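Long-range contact in Os03g0854200 protein (Oryza sativa Japonica Group, PDB 3HKM), which probably serves as a component of the RNA-degrading exosome and, in vitro, binds double-stranded DNA and single-stranded RNA and cleaves DNA and RNA: residues Ser30-Val44 with Ser114-Leu127. Sequence-based numbering, arbitrary orientation.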
loop_
_atom_site.group_PDB
_atom_site.type_symbol
_atom_site.label_atom_id
_atom_site.label_comp_id
_atom_site.label_asym_id
_atom_site.label_seq_id
_atom_site.Cartn_x
_atom_site.Cartn_y
_atom_site.Cartn_z
ATOM N N SER A 30 -7.312 12.419 -2.881
ATOM C CA SER A 30 -6.336 12.179 -1.836
ATOM C C SER A 30 -6.913 11.393 -0.659
ATOM O O SER A 30 -8.122 11.297 -0.484
ATOM C CB SER A 30 -5.659 13.484 -1.390
ATOM O OG SER A 30 -6.565 14.403 -0.809
ATOM N N ALA A 31 -6.020 10.819 0.137
ATOM C CA ALA A 31 -6.394 10.009 1.282
ATOM C C ALA A 31 -5.296 10.094 2.328
ATOM O O ALA A 31 -4.154 9.769 2.048
ATOM C CB ALA A 31 -6.602 8.556 0.860
ATOM N N ARG A 32 -5.643 10.557 3.522
ATOM C CA ARG A 32 -4.768 10.389 4.666
ATOM C C ARG A 32 -5.178 9.086 5.347
ATOM O O ARG A 32 -6.199 9.017 6.035
ATOM C CB ARG A 32 -4.862 11.571 5.634
ATOM C CG ARG A 32 -4.482 11.214 7.073
ATOM C CD ARG A 32 -4.348 12.437 7.968
ATOM N NE ARG A 32 -3.230 13.269 7.536
ATOM C CZ ARG A 32 -2.564 14.115 8.316
ATOM N NH1 ARG A 32 -2.881 14.248 9.590
ATOM N NH2 ARG A 32 -1.567 14.822 7.815
ATOM N N TRP A 33 -4.382 8.048 5.132
ATOM C CA TRP A 33 -4.740 6.710 5.576
ATOM C C TRP A 33 -3.948 6.354 6.842
ATOM O O TRP A 33 -2.730 6.560 6.904
ATOM C CB TRP A 33 -4.468 5.721 4.436
ATOM C CG TRP A 33 -4.797 4.301 4.712
ATOM C CD1 TRP A 33 -4.049 3.413 5.421
ATOM C CD2 TRP A 33 -5.948 3.583 4.251
ATOM N NE1 TRP A 33 -4.669 2.192 5.449
ATOM C CE2 TRP A 33 -5.838 2.267 4.737
ATOM C CE3 TRP A 33 -7.069 3.929 3.484
ATOM C CZ2 TRP A 33 -6.801 1.289 4.476
ATOM C CZ3 TRP A 33 -8.024 2.955 3.225
ATOM C CH2 TRP A 33 -7.884 1.653 3.722
ATOM N N ALA A 34 -4.645 5.835 7.851
ATOM C CA ALA A 34 -3.999 5.484 9.106
ATOM C C ALA A 34 -4.267 4.047 9.561
ATOM O O ALA A 34 -5.401 3.574 9.561
ATOM C CB ALA A 34 -4.395 6.472 10.198
ATOM N N GLN A 35 -3.202 3.355 9.938
ATOM C CA GLN A 35 -3.331 2.089 10.631
ATOM C C GLN A 35 -2.498 2.209 11.893
ATOM O O GLN A 35 -1.278 2.316 11.824
ATOM C CB GLN A 35 -2.820 0.959 9.755
ATOM C CG GLN A 35 -3.383 1.001 8.360
ATOM C CD GLN A 35 -2.665 0.064 7.426
ATOM O OE1 GLN A 35 -1.707 -0.598 7.812
ATOM N NE2 GLN A 35 -3.122 -0.000 6.188
ATOM N N GLY A 36 -3.154 2.216 13.045
ATOM C CA GLY A 36 -2.458 2.522 14.277
ATOM C C GLY A 36 -1.786 3.875 14.131
ATOM O O GLY A 36 -2.395 4.820 13.616
ATOM N N ASP A 37 -0.532 3.969 14.567
ATOM C CA ASP A 37 0.216 5.226 14.494
ATOM C C ASP A 37 0.927 5.383 13.162
ATOM O O ASP A 37 1.536 6.416 12.895
ATOM C CB ASP A 37 1.248 5.317 15.617
ATOM C CG ASP A 37 0.633 5.673 16.950
ATOM O OD1 ASP A 37 1.411 5.854 17.907
ATOM O OD2 ASP A 37 -0.614 5.779 17.042
ATOM N N THR A 38 0.885 4.345 12.339
ATOM C CA THR A 38 1.439 4.442 10.996
ATOM C C THR A 38 0.436 5.168 10.120
ATOM O O THR A 38 -0.631 4.625 9.790
ATOM C CB THR A 38 1.728 3.063 10.394
ATOM O OG1 THR A 38 2.795 2.453 11.122
ATOM C CG2 THR A 38 2.127 3.191 8.929
ATOM N N ILE A 39 0.768 6.401 9.755
ATOM C CA ILE A 39 -0.145 7.218 8.965
ATOM C C ILE A 39 0.518 7.856 7.743
ATOM O O ILE A 39 1.673 8.292 7.795
ATOM C CB ILE A 39 -0.909 8.257 9.834
ATOM C CG1 ILE A 39 -1.155 9.540 9.044
ATOM C CG2 ILE A 39 -0.181 8.525 11.151
ATOM C CD1 ILE A 39 -2.194 10.409 9.643
ATOM N N VAL A 40 -0.241 7.903 6.651
ATOM C CA VAL A 40 0.271 8.296 5.349
ATOM C C VAL A 40 -0.723 9.213 4.624
ATOM O O VAL A 40 -1.934 9.082 4.806
ATOM C CB VAL A 40 0.508 7.019 4.501
ATOM C CG1 VAL A 40 0.052 7.217 3.070
ATOM C CG2 VAL A 40 1.968 6.535 4.599
ATOM N N LEU A 41 -0.216 10.139 3.809
ATOM C CA LEU A 41 -1.077 10.958 2.952
ATOM C C LEU A 41 -0.815 10.690 1.471
ATOM O O LEU A 41 0.308 10.848 0.993
ATOM C CB LEU A 41 -0.912 12.454 3.249
ATOM C CG LEU A 41 -1.575 13.409 2.241
ATOM C CD1 LEU A 41 -3.096 13.272 2.275
ATOM C CD2 LEU A 41 -1.171 14.860 2.485
ATOM N N ALA A 42 -1.864 10.291 0.756
ATOM C CA ALA A 42 -1.777 9.930 -0.664
ATOM C C ALA A 42 -2.489 10.934 -1.580
ATOM O O ALA A 42 -3.675 11.178 -1.431
ATOM C CB ALA A 42 -2.348 8.527 -0.884
ATOM N N ALA A 43 -1.761 11.506 -2.535
ATOM C CA ALA A 43 -2.319 12.531 -3.425
ATOM C C ALA A 43 -2.219 12.099 -4.886
ATOM O O ALA A 43 -1.143 11.725 -5.345
ATOM C CB ALA A 43 -1.605 13.872 -3.216
ATOM N N VAL A 44 -3.337 12.152 -5.608
ATOM C CA VAL A 44 -3.384 11.727 -7.004
ATOM C C VAL A 44 -3.891 12.855 -7.882
ATOM O O VAL A 44 -4.819 13.554 -7.503
ATOM C CB VAL A 44 -4.319 10.527 -7.200
ATOM C CG1 VAL A 44 -4.180 9.978 -8.614
ATOM C CG2 VAL A 44 -4.026 9.448 -6.163
ATOM N N SER A 114 4.535 -1.545 9.269
ATOM C CA SER A 114 3.777 -1.849 8.049
ATOM C C SER A 114 3.594 -0.616 7.157
ATOM O O SER A 114 2.498 -0.347 6.669
ATOM C CB SER A 114 2.427 -2.494 8.383
ATOM O OG SER A 114 2.604 -3.793 8.911
ATOM N N LEU A 115 4.680 0.124 6.944
ATOM C CA LEU A 115 4.630 1.387 6.206
ATOM C C LEU A 115 4.338 1.217 4.711
ATOM O O LEU A 115 3.591 1.997 4.126
ATOM C CB LEU A 115 5.929 2.175 6.398
ATOM C CG LEU A 115 5.901 3.594 5.827
ATOM C CD1 LEU A 115 4.756 4.395 6.441
ATOM C CD2 LEU A 115 7.236 4.303 6.035
ATOM N N LEU A 116 4.926 0.204 4.091
ATOM C CA LEU A 116 4.707 -0.005 2.666
ATOM C C LEU A 116 3.287 -0.545 2.410
ATOM O O LEU A 116 2.595 -0.077 1.495
ATOM C CB LEU A 116 5.788 -0.918 2.084
ATOM C CG LEU A 116 6.041 -0.917 0.573
ATOM C CD1 LEU A 116 5.741 -2.267 -0.050
ATOM C CD2 LEU A 116 5.300 0.215 -0.140
ATOM N N PRO A 117 2.843 -1.528 3.213
ATOM C CA PRO A 117 1.445 -1.952 3.074
ATOM C C PRO A 117 0.467 -0.807 3.350
ATOM O O PRO A 117 -0.557 -0.703 2.676
ATOM C CB PRO A 117 1.309 -3.043 4.140
ATOM C CG PRO A 117 2.665 -3.607 4.264
ATOM C CD PRO A 117 3.598 -2.426 4.104
ATOM N N CYS A 118 0.775 0.044 4.322
ATOM C CA CYS A 118 -0.082 1.189 4.612
ATOM C C CYS A 118 -0.108 2.159 3.427
ATOM O O CYS A 118 -1.187 2.587 2.985
ATOM C CB CYS A 118 0.381 1.911 5.878
ATOM S SG CYS A 118 -0.614 3.362 6.335
ATOM N N ALA A 119 1.077 2.499 2.914
ATOM C CA ALA A 119 1.191 3.413 1.777
ATOM C C ALA A 119 0.472 2.870 0.548
ATOM O O ALA A 119 -0.135 3.622 -0.205
ATOM C CB ALA A 119 2.657 3.690 1.461
ATOM N N ILE A 120 0.543 1.557 0.356
ATOM C CA ILE A 120 -0.176 0.879 -0.715
ATOM C C ILE A 120 -1.701 1.065 -0.618
ATOM O O ILE A 120 -2.343 1.516 -1.561
ATOM C CB ILE A 120 0.203 -0.626 -0.751
ATOM C CG1 ILE A 120 1.674 -0.771 -1.179
ATOM C CG2 ILE A 120 -0.719 -1.402 -1.690
ATOM C CD1 ILE A 120 2.133 -2.201 -1.373
ATOM N N ASN A 121 -2.270 0.704 0.526
ATOM C CA ASN A 121 -3.700 0.873 0.775
ATOM C C ASN A 121 -4.154 2.322 0.627
ATOM O O ASN A 121 -5.200 2.607 0.041
ATOM C CB ASN A 121 -4.036 0.390 2.182
ATOM C CG ASN A 121 -3.749 -1.079 2.376
ATOM O OD1 ASN A 121 -3.272 -1.492 3.429
ATOM N ND2 ASN A 121 -4.035 -1.876 1.361
ATOM N N ALA A 122 -3.368 3.228 1.197
ATOM C CA ALA A 122 -3.608 4.661 1.091
ATOM C C ALA A 122 -3.746 5.092 -0.364
ATOM O O ALA A 122 -4.621 5.883 -0.715
ATOM C CB ALA A 122 -2.467 5.409 1.746
ATOM N N CYS A 123 -2.858 4.568 -1.202
ATOM C CA CYS A 123 -2.767 4.971 -2.597
ATOM C C CYS A 123 -3.884 4.369 -3.405
ATOM O O CYS A 123 -4.355 4.979 -4.364
ATOM C CB CYS A 123 -1.415 4.575 -3.186
ATOM S SG CYS A 123 -0.104 5.737 -2.780
ATOM N N CYS A 124 -4.308 3.167 -3.030
ATOM C CA CYS A 124 -5.449 2.542 -3.695
ATOM C C CYS A 124 -6.714 3.344 -3.435
ATOM O O CYS A 124 -7.569 3.476 -4.313
ATOM C CB CYS A 124 -5.649 1.101 -3.230
ATOM S SG CYS A 124 -7.144 0.339 -3.916
ATOM N N ALA A 125 -6.829 3.880 -2.226
ATOM C CA ALA A 125 -7.985 4.694 -1.866
ATOM C C ALA A 125 -7.996 6.022 -2.611
ATOM O O ALA A 125 -9.039 6.451 -3.105
ATOM C CB ALA A 125 -8.029 4.928 -0.371
ATOM N N ALA A 126 -6.838 6.676 -2.685
ATOM C CA ALA A 126 -6.723 7.962 -3.366
ATOM C C ALA A 126 -6.964 7.861 -4.882
ATOM O O ALA A 126 -7.595 8.735 -5.467
ATOM C CB ALA A 126 -5.387 8.600 -3.075
ATOM N N LEU A 127 -6.469 6.798 -5.512
ATOM C CA LEU A 127 -6.744 6.542 -6.930
ATOM C C LEU A 127 -8.235 6.396 -7.183
ATOM O O LEU A 127 -8.775 6.949 -8.145
ATOM C CB LEU A 127 -6.054 5.260 -7.398
ATOM C CG LEU A 127 -4.530 5.243 -7.491
ATOM C CD1 LEU A 127 -4.036 3.810 -7.551
ATOM C CD2 LEU A 127 -4.069 6.038 -8.699
#
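In the RNase PH fold of this protein, a helix packed on a beta hairpin shows how small residues let two backbones come close: Ala122, Ala126 and Cys118 of helix 115-127 lie against the inward-facing residues of strands 30-35 and 38-44, which a type II' turn from Gln35 to Thr38 connects. The helix runs roughly along the second strand, at 35°, and nearly antiparallel to the first, which its axis approaches to 6.5 Å. Ala122 sits between the two strands, its CB 3.4 Å from both Trp33 CB and Val40 CG1; the valine contact is tighter than a usual van der Waals distance. One turn on, the methyl of Ala126 fits between the two strands, with its CB 4.1 Å from Ala31 CB on the first and 3.5 Å from Val44 CG2 on the second.

The indole of Trp33 reaches across the helix, because chi1 of -179° sets CG opposite the backbone N. Asn121 CB rests over one ring face in a CH-pi contact, 3.5 Å above the plane and offset toward the rim, while Cys118 SG meets the ring at its edge, 3.6 Å from CD1. The same sulfur also lies near Thr38 O and Val40 CB of the second strand. Thr38 CG2 packs on Cys118 CB at 3.7 Å, and Leu115 CD1 extends this patch to Thr38 and Val40. Beyond the pair, Phe225 meets the Trp33 ring steeply, and Thr38 OG1 hydrogen-bonds to Gly113 O and Asp112 N, tying the strand to the loop that leads into the helix.

Every residue that touches across this interface is buried, and methyl, sulfur and aromatic surfaces make up most of it; adhesion therefore probably rests chiefly on dispersion and the exclusion of water, with the small alanines setting how close the helix lies.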